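Local coordinates for aminotransferase (Streptomyces pactum, PDB 4ZM4), which belongs to the class-III aminotransferases, proteins of the pyridoxal-phosphate-dependent superfamily, and forms a two-chain assembly, at residues Phe250-Thr255 with Gly263-Tyr268; Thr255-Ala260 with Ala323-Ile328; His70-Ala75 with Pro332-Arg337. The protein carries 1 engineered substitution. One frame throughout, in Å; residues are numbered along the deposited sequence.

Contact 1: residues Phe250-Thr255 with Gly263-Tyr268; sequences FDEVIT and GAQERY. With P3B ((3E,4R,5R)-4,5-dihydroxy-3-{[(Z)-{3-hydroxy-2-methyl-5-[(phosphonooxy)methyl]pyridin-4(1H)-ylidene}methyl]imino}cyclohex-1-ene-1-carboxylic acid), chain H.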
# COMPACT_ATOMS: atom_id res chain seq x y z
N PHE B 250 6.94 -6.74 16.91
CA PHE B 250 6.08 -7.86 16.56
C PHE B 250 5.36 -7.49 15.30
O PHE B 250 4.60 -6.52 15.25
CB PHE B 250 5.04 -8.18 17.66
CG PHE B 250 5.56 -9.00 18.81
CD1 PHE B 250 6.88 -9.37 18.91
CD2 PHE B 250 4.70 -9.38 19.82
CE1 PHE B 250 7.35 -10.11 20.00
CE2 PHE B 250 5.15 -10.11 20.92
CZ PHE B 250 6.48 -10.48 21.00
N ASP B 251 5.57 -8.29 14.26
CA ASP B 251 4.75 -8.23 13.05
C ASP B 251 3.52 -9.05 13.33
O ASP B 251 3.53 -10.25 13.18
CB ASP B 251 5.52 -8.76 11.83
CG ASP B 251 4.78 -8.58 10.54
OD1 ASP B 251 3.58 -8.24 10.56
OD2 ASP B 251 5.40 -8.80 9.46
N GLU B 252 2.43 -8.37 13.70
CA GLU B 252 1.16 -9.03 13.92
C GLU B 252 0.16 -8.83 12.77
O GLU B 252 -1.05 -8.83 12.98
CB GLU B 252 0.57 -8.56 15.25
CG GLU B 252 1.44 -8.93 16.45
CD GLU B 252 0.66 -9.56 17.58
OE1 GLU B 252 -0.21 -10.41 17.28
OE2 GLU B 252 0.90 -9.19 18.75
N VAL B 253 0.68 -8.67 11.56
CA VAL B 253 -0.16 -8.47 10.38
C VAL B 253 -1.14 -9.61 10.25
O VAL B 253 -2.31 -9.38 10.00
CB VAL B 253 0.71 -8.35 9.08
CG1 VAL B 253 -0.08 -8.72 7.83
CG2 VAL B 253 1.24 -6.93 8.94
N ILE B 254 -0.68 -10.83 10.53
CA ILE B 254 -1.55 -11.99 10.52
C ILE B 254 -2.12 -12.29 11.92
O ILE B 254 -3.34 -12.48 12.05
CB ILE B 254 -0.82 -13.22 9.95
CG1 ILE B 254 -0.76 -13.10 8.43
CG2 ILE B 254 -1.54 -14.51 10.32
CD1 ILE B 254 0.12 -14.16 7.79
N THR B 255 -1.29 -12.32 12.95
CA THR B 255 -1.75 -12.73 14.29
C THR B 255 -2.65 -11.71 15.04
O THR B 255 -3.47 -12.10 15.89
CB THR B 255 -0.56 -13.09 15.21
OG1 THR B 255 0.34 -11.99 15.28
CG2 THR B 255 0.15 -14.29 14.71
N GLY B 263 -4.11 -10.04 19.99
CA GLY B 263 -3.06 -10.70 19.23
C GLY B 263 -2.21 -11.65 20.03
O GLY B 263 -2.56 -12.02 21.16
N ALA B 264 -1.04 -11.98 19.46
CA ALA B 264 -0.07 -12.83 20.14
C ALA B 264 0.52 -12.17 21.40
O ALA B 264 0.89 -12.84 22.33
CB ALA B 264 1.03 -13.24 19.16
N GLN B 265 0.69 -10.86 21.34
CA GLN B 265 1.02 -10.03 22.49
C GLN B 265 0.29 -10.46 23.74
O GLN B 265 0.90 -10.68 24.78
CB GLN B 265 0.52 -8.61 22.18
CG GLN B 265 1.59 -7.60 22.10
CD GLN B 265 1.09 -6.33 21.44
OE1 GLN B 265 0.74 -5.37 22.12
NE2 GLN B 265 1.12 -6.31 20.10
N GLU B 266 -1.03 -10.54 23.62
CA GLU B 266 -1.92 -10.85 24.71
C GLU B 266 -1.86 -12.32 24.98
O GLU B 266 -1.75 -12.75 26.13
CB GLU B 266 -3.36 -10.46 24.32
CG GLU B 266 -4.43 -10.62 25.38
CD GLU B 266 -5.77 -10.08 24.92
OE1 GLU B 266 -6.07 -8.87 25.18
OE2 GLU B 266 -6.54 -10.83 24.29
N ARG B 267 -1.98 -13.11 23.93
CA ARG B 267 -2.05 -14.56 24.09
C ARG B 267 -0.83 -15.08 24.83
O ARG B 267 -0.98 -15.95 25.67
CB ARG B 267 -2.16 -15.23 22.73
CG ARG B 267 -2.30 -16.73 22.80
CD ARG B 267 -2.62 -17.28 21.42
NE ARG B 267 -2.89 -18.72 21.48
CZ ARG B 267 -4.01 -19.31 21.09
NH1 ARG B 267 -5.03 -18.64 20.58
NH2 ARG B 267 -4.12 -20.63 21.20
N TYR B 268 0.36 -14.54 24.54
CA TYR B 268 1.58 -15.06 25.13
C TYR B 268 2.15 -14.17 26.24
O TYR B 268 3.19 -14.49 26.81
CB TYR B 268 2.63 -15.34 24.05
CG TYR B 268 2.19 -16.36 23.01
CD1 TYR B 268 2.18 -17.72 23.31
CD2 TYR B 268 1.80 -15.96 21.72
CE1 TYR B 268 1.79 -18.66 22.36
CE2 TYR B 268 1.41 -16.90 20.76
CZ TYR B 268 1.38 -18.25 21.10
OH TYR B 268 0.99 -19.21 20.19
OAH P3B H . 2.35 -6.06 1.95
PBA P3B H . 1.13 -6.84 2.60
OAI P3B H . 0.88 -7.97 1.64
OAC P3B H . -0.12 -6.00 2.77
OAQ P3B H . 1.81 -7.40 4.02
CAM P3B H . 3.19 -7.89 4.10
CAV P3B H . 3.23 -8.77 5.15
CAL P3B H . 3.80 -8.31 6.33
NAP P3B H . 3.82 -9.17 7.43
CAU P3B H . 3.27 -10.43 7.36
CAA P3B H . 3.32 -11.28 8.44
CAW P3B H . 2.76 -10.88 6.23
OAE P3B H . 2.25 -12.13 6.22
CAX P3B H . 2.68 -10.08 5.08
CAJ P3B H . 2.13 -10.60 3.86
NAO P3B H . 1.81 -11.93 3.72
CAT P3B H . 1.39 -12.47 2.53
CAK P3B H . 1.40 -11.81 1.27
CAS P3B H . 1.04 -12.41 0.07
CAR P3B H . 1.01 -11.69 -1.14
OAD P3B H . 0.59 -12.19 -2.20
OAB P3B H . 1.46 -10.58 -1.25
CAN P3B H . 0.44 -13.60 0.04
CAY P3B H . 0.24 -14.38 1.35
OAF P3B H . 0.55 -15.73 0.97
CAZ P3B H . 1.08 -13.87 2.60
OAG P3B H . 0.60 -14.29 3.93
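Glu252 turns its carboxylate end-on to the backbone of the short helix 263-267, and each of its two oxygens is held twice. OE1 takes the N-H of Ala264 on its syn side (Ala264 N to Glu252 OE1, 2.8 Å). On its anti side the same oxygen accepts the hydroxyl of Thr255 (Thr255 OG1 to Glu252 OE1, 2.6 Å). Glu252 OE2 receives Gln265 N at 3.1 Å, and Gln265 NE2 reaches Glu252 OE2 from the opposite face of the carboxylate plane, at 3.2 Å. The amide and carboxylate planes stand 67° apart, and Glu252 OE2 lies 23° out of the amide plane; Gln265 OE1 accepts from Gly113 N. Four donors thus fix the rotation of a buried carboxylate and probably stabilise its negative charge. Gly263, lacking a side chain, lets its CA lie close to Glu252 OE1, and the small Ala264 CB fits beside the same oxygen. Phe250 CD2 meets Gln265 CG obliquely, at 4.2 Å. Asp251 swings the other way, its CG anti to the backbone N (chi1 -174°): OD1 closes an Asx turn with Val253 N, while Asp251 OD2 accepts from NAP of P3B at 2.6 Å and is also hydrogen-bonded to His151 ND1. An aspartate holding the pyridine nitrogen is characteristic of fold-type I PLP enzymes; here it ends strand 247-251, the first strand of a beta-alpha-beta unit with helix 263-267 and strand 274-277.

Contact 2: residues Thr255-Ala260 with Ala323-Ile328; sequences TGFRVA and AMLGKI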
# COMPACT_ATOMS: atom_id res chain seq x y z
N THR B 255 -1.29 -12.32 12.95
CA THR B 255 -1.75 -12.73 14.29
C THR B 255 -2.65 -11.71 15.04
O THR B 255 -3.47 -12.10 15.89
CB THR B 255 -0.56 -13.09 15.21
OG1 THR B 255 0.34 -11.99 15.28
CG2 THR B 255 0.15 -14.29 14.71
N GLY B 256 -2.53 -10.43 14.71
CA GLY B 256 -3.35 -9.40 15.38
C GLY B 256 -4.84 -9.56 15.15
O GLY B 256 -5.29 -9.78 14.04
N PHE B 257 -5.60 -9.49 16.23
CA PHE B 257 -7.05 -9.74 16.22
C PHE B 257 -7.42 -11.08 15.65
O PHE B 257 -8.58 -11.28 15.26
CB PHE B 257 -7.81 -8.65 15.47
CG PHE B 257 -7.29 -7.27 15.72
CD1 PHE B 257 -7.58 -6.60 16.90
CD2 PHE B 257 -6.48 -6.65 14.78
CE1 PHE B 257 -7.08 -5.34 17.12
CE2 PHE B 257 -6.00 -5.37 15.00
CZ PHE B 257 -6.30 -4.72 16.17
N ARG B 258 -6.51 -12.03 15.67
CA ARG B 258 -6.77 -13.37 15.11
C ARG B 258 -6.57 -14.48 16.16
O ARG B 258 -7.47 -15.28 16.40
CB ARG B 258 -5.85 -13.56 13.89
CG ARG B 258 -5.58 -14.98 13.43
CD ARG B 258 -6.77 -15.63 12.78
NE ARG B 258 -7.16 -15.01 11.50
CZ ARG B 258 -8.15 -15.47 10.74
NH1 ARG B 258 -8.81 -16.58 11.07
NH2 ARG B 258 -8.47 -14.84 9.61
N VAL B 259 -5.37 -14.54 16.74
CA VAL B 259 -5.03 -15.58 17.73
C VAL B 259 -5.59 -15.24 19.10
O VAL B 259 -5.70 -16.11 19.95
CB VAL B 259 -3.51 -15.85 17.85
CG1 VAL B 259 -2.96 -16.30 16.51
CG2 VAL B 259 -2.77 -14.60 18.30
N ALA B 260 -6.01 -14.00 19.26
CA ALA B 260 -6.68 -13.47 20.46
C ALA B 260 -7.12 -12.06 20.10
O ALA B 260 -6.72 -11.52 19.06
CB ALA B 260 -5.73 -13.44 21.63
N ALA B 323 -15.54 -0.02 12.10
CA ALA B 323 -16.61 -1.02 12.02
C ALA B 323 -16.11 -2.42 12.41
O ALA B 323 -16.81 -3.14 13.13
CB ALA B 323 -17.20 -1.05 10.61
N MET B 324 -14.90 -2.78 11.99
CA MET B 324 -14.42 -4.14 12.19
C MET B 324 -14.01 -4.33 13.62
O MET B 324 -14.41 -5.30 14.26
CB MET B 324 -13.24 -4.44 11.27
CG MET B 324 -12.75 -5.87 11.31
SD MET B 324 -13.96 -7.12 10.82
CE MET B 324 -12.88 -8.54 10.59
N LEU B 325 -13.23 -3.39 14.15
CA LEU B 325 -12.79 -3.52 15.54
C LEU B 325 -13.96 -3.26 16.51
O LEU B 325 -14.01 -3.86 17.57
CB LEU B 325 -11.60 -2.60 15.82
CG LEU B 325 -10.29 -2.87 15.08
CD1 LEU B 325 -9.15 -2.03 15.62
CD2 LEU B 325 -9.92 -4.34 15.14
N GLY B 326 -14.90 -2.39 16.12
CA GLY B 326 -16.14 -2.20 16.86
C GLY B 326 -16.94 -3.47 16.97
O GLY B 326 -17.35 -3.88 18.06
N LYS B 327 -17.11 -4.15 15.84
CA LYS B 327 -17.76 -5.47 15.83
C LYS B 327 -17.07 -6.51 16.72
O LYS B 327 -17.75 -7.19 17.51
CB LYS B 327 -17.85 -6.03 14.41
CG LYS B 327 -18.43 -7.41 14.33
CD LYS B 327 -18.86 -7.75 12.92
CE LYS B 327 -19.35 -9.18 12.83
NZ LYS B 327 -19.68 -9.50 11.41
N ILE B 328 -15.75 -6.64 16.58
CA ILE B 328 -14.98 -7.61 17.39
C ILE B 328 -15.11 -7.33 18.91
O ILE B 328 -15.29 -8.23 19.74
CB ILE B 328 -13.50 -7.60 17.01
CG1 ILE B 328 -13.31 -8.23 15.63
CG2 ILE B 328 -12.65 -8.33 18.05
CD1 ILE B 328 -11.91 -8.06 15.06
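Leu325 sets one methyl squarely over the ring of Phe257, and this is the tight part of the contact. Its CD2 sits 3.6 Å from the centroid of the Phe257 ring and only 13° off the ring normal, a CH-pi contact in which the methyl hydrogens meet the pi cloud. The other branch, Leu325 CD1, leans toward the rim, 4.0 Å from Phe257 CZ, so the leucine straddles centre and border of one face while the two side chains cross at about a right angle. Leucine suits the place because its forked end lets one methyl find the face and the other its margin; phenylalanine suits its own because a flat, apolar ring offers that methyl a broad face. Ile328, one helical turn on, is looser: its CD1 comes no nearer than 4.2 Å to Phe257 CB. Phe257 itself sits in a left-handed backbone conformation (phi 56°), within a compact turn where Thr255 O accepts both Arg258 N and Val259 N. Beyond the contact, Leu110 and Ile107 of helix 98-110 pack against Leu325, and Leu110 also meets Phe257, extending the apolar patch.

Away from the ring the character changes. Ala323, Gly326 and Lys327 belong to the partly exposed side of helix 315-329, where Lys327 makes salt bridges with Asp76 and Glu78. On the loop, Arg258 has its CB directed away from the helix, and its guanidinium is hydrogen-bonded to Leu423 O, Thr367 OG1 and Gly68 O. The interface is accordingly apolar: shape and dispersion join loop to helix, and charged groups are kept for partners elsewhere.

Contact 3: residues His70-Ala75 with Pro332-Arg337; sequences HLFGYA and PDLYER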
# COMPACT_ATOMS: atom_id res chain seq x y z
N HIS B 70 -10.45 -11.99 6.84
CA HIS B 70 -11.87 -12.29 6.94
C HIS B 70 -12.18 -13.20 8.08
O HIS B 70 -12.41 -14.40 7.92
CB HIS B 70 -12.34 -12.84 5.60
CG HIS B 70 -12.10 -11.91 4.46
ND1 HIS B 70 -11.12 -12.13 3.50
CD2 HIS B 70 -12.65 -10.71 4.17
CE1 HIS B 70 -11.10 -11.11 2.66
NE2 HIS B 70 -12.02 -10.25 3.03
N LEU B 71 -12.24 -12.62 9.26
CA LEU B 71 -12.54 -13.33 10.48
C LEU B 71 -14.00 -13.82 10.50
O LEU B 71 -14.32 -14.87 11.10
CB LEU B 71 -12.27 -12.42 11.65
CG LEU B 71 -11.99 -13.06 12.99
CD1 LEU B 71 -10.69 -13.83 12.96
CD2 LEU B 71 -11.92 -11.98 14.07
N PHE B 72 -14.87 -13.07 9.85
CA PHE B 72 -16.29 -13.38 9.79
C PHE B 72 -16.74 -13.84 8.39
O PHE B 72 -17.93 -13.89 8.11
CB PHE B 72 -17.10 -12.12 10.18
CG PHE B 72 -16.73 -11.56 11.53
CD1 PHE B 72 -17.10 -12.25 12.70
CD2 PHE B 72 -16.03 -10.36 11.64
CE1 PHE B 72 -16.77 -11.74 13.94
CE2 PHE B 72 -15.71 -9.86 12.90
CZ PHE B 72 -16.07 -10.54 14.05
N GLY B 73 -15.81 -14.11 7.50
CA GLY B 73 -16.16 -14.52 6.14
C GLY B 73 -16.28 -13.38 5.18
O GLY B 73 -16.13 -12.22 5.54
N TYR B 74 -16.50 -13.72 3.92
CA TYR B 74 -16.56 -12.77 2.84
C TYR B 74 -17.88 -12.00 2.87
O TYR B 74 -18.88 -12.50 3.40
CB TYR B 74 -16.48 -13.49 1.51
CG TYR B 74 -15.15 -14.14 1.18
CD1 TYR B 74 -13.97 -13.44 1.26
CD2 TYR B 74 -15.11 -15.44 0.66
CE1 TYR B 74 -12.77 -14.04 0.93
CE2 TYR B 74 -13.91 -16.04 0.32
CZ TYR B 74 -12.74 -15.33 0.45
OH TYR B 74 -11.55 -15.91 0.09
N ALA B 75 -17.90 -10.81 2.28
CA ALA B 75 -19.14 -9.99 2.19
C ALA B 75 -19.84 -9.77 3.54
O ALA B 75 -21.06 -10.01 3.66
CB ALA B 75 -20.12 -10.61 1.19
N PRO B 332 -17.68 -10.54 23.05
CA PRO B 332 -16.64 -10.87 24.03
C PRO B 332 -16.30 -12.36 24.09
O PRO B 332 -15.22 -12.71 24.58
CB PRO B 332 -17.24 -10.38 25.36
CG PRO B 332 -18.71 -10.40 25.15
CD PRO B 332 -18.94 -10.10 23.69
N ASP B 333 -17.14 -13.22 23.55
CA ASP B 333 -16.80 -14.67 23.46
C ASP B 333 -16.38 -15.15 22.05
O ASP B 333 -16.31 -16.33 21.79
CB ASP B 333 -17.97 -15.52 24.00
CG ASP B 333 -18.27 -15.24 25.47
OD1 ASP B 333 -17.32 -15.07 26.27
OD2 ASP B 333 -19.46 -15.13 25.82
N LEU B 334 -16.02 -14.21 21.17
CA LEU B 334 -15.66 -14.53 19.77
C LEU B 334 -14.52 -15.50 19.68
O LEU B 334 -14.61 -16.53 18.99
CB LEU B 334 -15.31 -13.24 19.01
CG LEU B 334 -14.87 -13.38 17.56
CD1 LEU B 334 -15.92 -14.06 16.70
CD2 LEU B 334 -14.54 -12.00 17.00
N TYR B 335 -13.45 -15.20 20.42
CA TYR B 335 -12.21 -15.99 20.33
C TYR B 335 -12.37 -17.38 20.93
O TYR B 335 -11.69 -18.30 20.52
CB TYR B 335 -11.01 -15.18 20.88
CG TYR B 335 -10.78 -13.98 19.99
CD1 TYR B 335 -10.00 -14.08 18.84
CD2 TYR B 335 -11.45 -12.78 20.22
CE1 TYR B 335 -9.80 -13.00 17.99
CE2 TYR B 335 -11.27 -11.69 19.38
CZ TYR B 335 -10.44 -11.81 18.26
OH TYR B 335 -10.25 -10.72 17.42
N GLU B 336 -13.33 -17.54 21.85
CA GLU B 336 -13.70 -18.87 22.36
C GLU B 336 -14.43 -19.70 21.30
O GLU B 336 -14.16 -20.90 21.16
CB GLU B 336 -14.56 -18.76 23.61
CG GLU B 336 -13.74 -18.70 24.89
CD GLU B 336 -14.49 -18.12 26.09
OE1 GLU B 336 -15.72 -18.34 26.24
OE2 GLU B 336 -13.83 -17.43 26.90
N ARG B 337 -15.35 -19.09 20.57
CA ARG B 337 -16.05 -19.78 19.50
C ARG B 337 -15.12 -20.09 18.31
O ARG B 337 -15.22 -21.15 17.72
CB ARG B 337 -17.23 -18.95 19.00
CG ARG B 337 -18.52 -19.20 19.77
CD ARG B 337 -19.50 -18.02 19.82
NE ARG B 337 -19.42 -17.07 18.71
CZ ARG B 337 -19.53 -15.74 18.83
NH1 ARG B 337 -19.69 -15.18 20.01
NH2 ARG B 337 -19.45 -14.98 17.75
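Leu334 reaches from the first turn of helix 334-355 into the loop 70-75, and its route explains most of this contact. Its CB is directed at the loop, and CG continues almost straight out, anti to the backbone N (chi1 178°); these two atoms carry the fork across the gap. At the fork, Leu334 CD1 meets the ring of Phe72, 3.7 Å from Phe72 CE1. The second methyl is busier: Leu334 CD2 lies 3.6 Å from Phe72 CZ and 3.9 Å from Leu71 CD2, placed between the Phe72 ring, which it approaches obliquely, and another leucine. Leucine suits the place because CD2 reaches both loop residues while CD1 adds a second contact on Phe72.

Leu71 also uses CD2 as its contact atom. Besides the leucine methyl, Leu71 CD2 has Tyr335 OH at 3.9 Å, the two side chains crossing at about a right angle. Leu71 thus rests against the hydroxyl end of Tyr335, whose OH is already hydrogen-bonded to Phe257 O in the loop before helix 263-267. A tyrosine serves here because its ring carries the hydroxyl far enough to bond that carbonyl. Phe72 is likewise shared: one face of its ring is packed by Leu71 CB toward the rim, and it makes a cation-pi interaction with Lys327, while His70 and Tyr74 pack on Met92 of the second subunit.

The contact therefore joins the loop between strand 59-62 and helix 77-89 to the start of helix 334-355. Helix 315-329 adjoins both sides, its Ile328 touching Leu71, Phe72 and Tyr335 together.

Overall arrangement
From the N terminus, residues 70-75 come first, and their partner 332-337 is the last of the segments, so contact 3 closes a loop of more than 250 residues that encloses the other two. Within it, 250-255 opens contact 1, and Thr255 is also the first residue of contact 2. Contact 1 closes soon afterwards at 263-268; contact 2 waits until 323-328, so the two cross along the chain. A probable hydrogen bond from Arg267 NH1 to Val259 O joins them in space. Together the contacts tie the strand end beside P3B, through the loop 255-260, to helices 263-267, 315-329 and 334-355, and onward to the loop before helix 77-89.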